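Local atomic coordinates of uncharacterized protein (Danio rerio, PDB entry 5HBA), a protein that probably serves as the A chain of complement C1q, whose trimeric globular heads recognise targets that trigger the classical complement pathway of innate immunity. Residues A[68-73]-A[96-101]. Residues are numbered along the deposited sequence; the frame is centred on the assembly and turned at random.
Sequences STSAPP and LTLLKG
Ser70 and Leu98 bring the two segments together with a light touch: the hydroxyl OG of Ser70 comes to 4.2 Å from the methyl CD2 of Leu98, and CB of Ser70 lies 4.3 Å from the carbonyl O of Thr97. No direct hydrogen bond joins 68-73 to 96-101, and the case illustrates how water can couple a loop to the end of a strand and the turn that follows it. One water donates a hydrogen bond to O of Gly101 at 2.8 Å and is also hydrogen-bonded to OG1 of Thr69 at 2.6 Å. A second donates to O of Thr97 at 2.7 Å, but its link to OG of Ser70 is weak. Within the jelly-roll beta-sandwich of the C1q/TNF family, 68-73 runs from the last residue of strand 62-68 into the loop before strand 75-80 of the same sheet, whereas 96-98 closes strand 87-98 of the other. Behind this first shell, the hydroxyls of Ser68 and Ser70 are hydrogen-bonded, OG to OG 2.7 Å. With its chi1 of 53°, Ser70 holds OG between its own N and carbonyl carbon, turned to this neighbour. Ser68 OG is bonded in turn to the backbone N of Val74, across a turn that includes a cis peptide before Pro72. OG1 of Thr69 takes its main hydrogen bond from the backbone N of Lys103, which ties the loop to strand 103-109. Leu98 reaches into the interior, packing on Tyr50 and Phe52 of strand 48-59 and on Val104, while Thr97 faces the other way and touches Ser29 of a second subunit.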
loop_
_atom_site.group_PDB
_atom_site.type_symbol
_atom_site.label_atom_id
_atom_site.label_comp_id
_atom_site.label_asym_id
_atom_site.label_seq_id
_atom_site.Cartn_x
_atom_site.Cartn_y
_atom_site.Cartn_z
ATOM N N SER A 68 11.774 2.842 12.961
ATOM C CA SER A 68 11.215 2.688 14.313
ATOM C C SER A 68 12.309 2.739 15.384
ATOM O O SER A 68 13.481 2.480 15.094
ATOM C CB SER A 68 10.494 1.346 14.458
ATOM O OG SER A 68 11.437 0.284 14.546
ATOM N N THR A 69 11.925 3.049 16.624
ATOM C CA THR A 69 12.855 2.924 17.747
ATOM C C THR A 69 12.632 1.619 18.496
ATOM O O THR A 69 13.089 1.470 19.627
ATOM C CB THR A 69 12.726 4.075 18.763
ATOM O OG1 THR A 69 11.361 4.205 19.179
ATOM C CG2 THR A 69 13.207 5.388 18.159
ATOM N N SER A 70 11.914 0.682 17.882
ATOM C CA SER A 70 11.722 -0.623 18.507
ATOM C C SER A 70 13.041 -1.396 18.487
ATOM O O SER A 70 13.998 -0.969 17.832
ATOM C CB SER A 70 10.585 -1.395 17.830
ATOM O OG SER A 70 10.768 -1.491 16.421
ATOM N N ALA A 71 13.125 -2.493 19.237
ATOM C CA ALA A 71 14.332 -3.326 19.208
ATOM C C ALA A 71 13.995 -4.753 18.783
ATOM O O ALA A 71 13.105 -5.384 19.360
ATOM C CB ALA A 71 15.045 -3.311 20.548
ATOM N N PRO A 72 14.681 -5.262 17.745
ATOM C CA PRO A 72 15.693 -4.565 16.936
ATOM C C PRO A 72 15.038 -3.504 16.054
ATOM O O PRO A 72 13.842 -3.622 15.755
ATOM C CB PRO A 72 16.298 -5.686 16.087
ATOM C CG PRO A 72 15.228 -6.729 16.013
ATOM C CD PRO A 72 14.469 -6.652 17.305
ATOM N N PRO A 73 15.798 -2.470 15.660
ATOM C CA PRO A 73 15.126 -1.342 15.013
ATOM C C PRO A 73 14.785 -1.661 13.563
ATOM O O PRO A 73 15.391 -2.554 12.964
ATOM C CB PRO A 73 16.164 -0.209 15.102
ATOM C CG PRO A 73 17.472 -0.867 15.609
ATOM C CD PRO A 73 17.262 -2.352 15.572
ATOM N N LEU A 96 4.655 -4.476 11.759
ATOM C CA LEU A 96 5.669 -4.358 12.805
ATOM C C LEU A 96 5.124 -4.715 14.188
ATOM O O LEU A 96 3.975 -4.411 14.511
ATOM C CB LEU A 96 6.202 -2.920 12.849
ATOM C CG LEU A 96 6.794 -2.335 11.564
ATOM C CD1 LEU A 96 7.211 -0.876 11.790
ATOM C CD2 LEU A 96 7.973 -3.161 11.102
ATOM N N THR A 97 5.971 -5.332 15.009
ATOM C CA THR A 97 5.657 -5.595 16.410
ATOM C C THR A 97 6.235 -4.465 17.242
ATOM O O THR A 97 7.440 -4.201 17.168
ATOM C CB THR A 97 6.311 -6.916 16.886
ATOM O OG1 THR A 97 5.962 -7.970 15.986
ATOM C CG2 THR A 97 5.842 -7.272 18.284
ATOM N N LEU A 98 5.395 -3.804 18.035
ATOM C CA LEU A 98 5.844 -2.649 18.798
ATOM C C LEU A 98 5.634 -2.815 20.305
ATOM O O LEU A 98 4.652 -3.419 20.745
ATOM C CB LEU A 98 5.132 -1.382 18.319
ATOM C CG LEU A 98 5.221 -0.995 16.839
ATOM C CD1 LEU A 98 4.348 0.231 16.582
ATOM C CD2 LEU A 98 6.659 -0.711 16.436
ATOM N N LEU A 99 6.559 -2.273 21.092
ATOM C CA LEU A 99 6.389 -2.217 22.545
ATOM C C LEU A 99 5.903 -0.830 22.933
ATOM O O LEU A 99 5.966 0.098 22.123
ATOM C CB LEU A 99 7.707 -2.519 23.260
ATOM C CG LEU A 99 8.259 -3.908 22.949
ATOM C CD1 LEU A 99 9.555 -4.209 23.694
ATOM C CD2 LEU A 99 7.193 -4.929 23.288
ATOM N N LYS A 100 5.424 -0.681 24.165
ATOM C CA LYS A 100 4.927 0.613 24.630
ATOM C C LYS A 100 6.063 1.622 24.583
ATOM O O LYS A 100 7.171 1.330 25.028
ATOM C CB LYS A 100 4.369 0.501 26.049
ATOM C CG LYS A 100 3.484 1.691 26.481
ATOM C CD LYS A 100 2.848 1.417 27.845
ATOM C CE LYS A 100 1.584 2.236 28.064
ATOM N NZ LYS A 100 1.876 3.683 28.235
ATOM N N GLY A 101 5.797 2.796 24.016
ATOM C CA GLY A 101 6.822 3.814 23.869
ATOM C C GLY A 101 7.600 3.798 22.556
ATOM O O GLY A 101 8.232 4.803 22.214
HETATM O O HOH W 1 10.908 5.190 21.592
HETATM O O HOH W 2 9.239 -4.211 15.146
#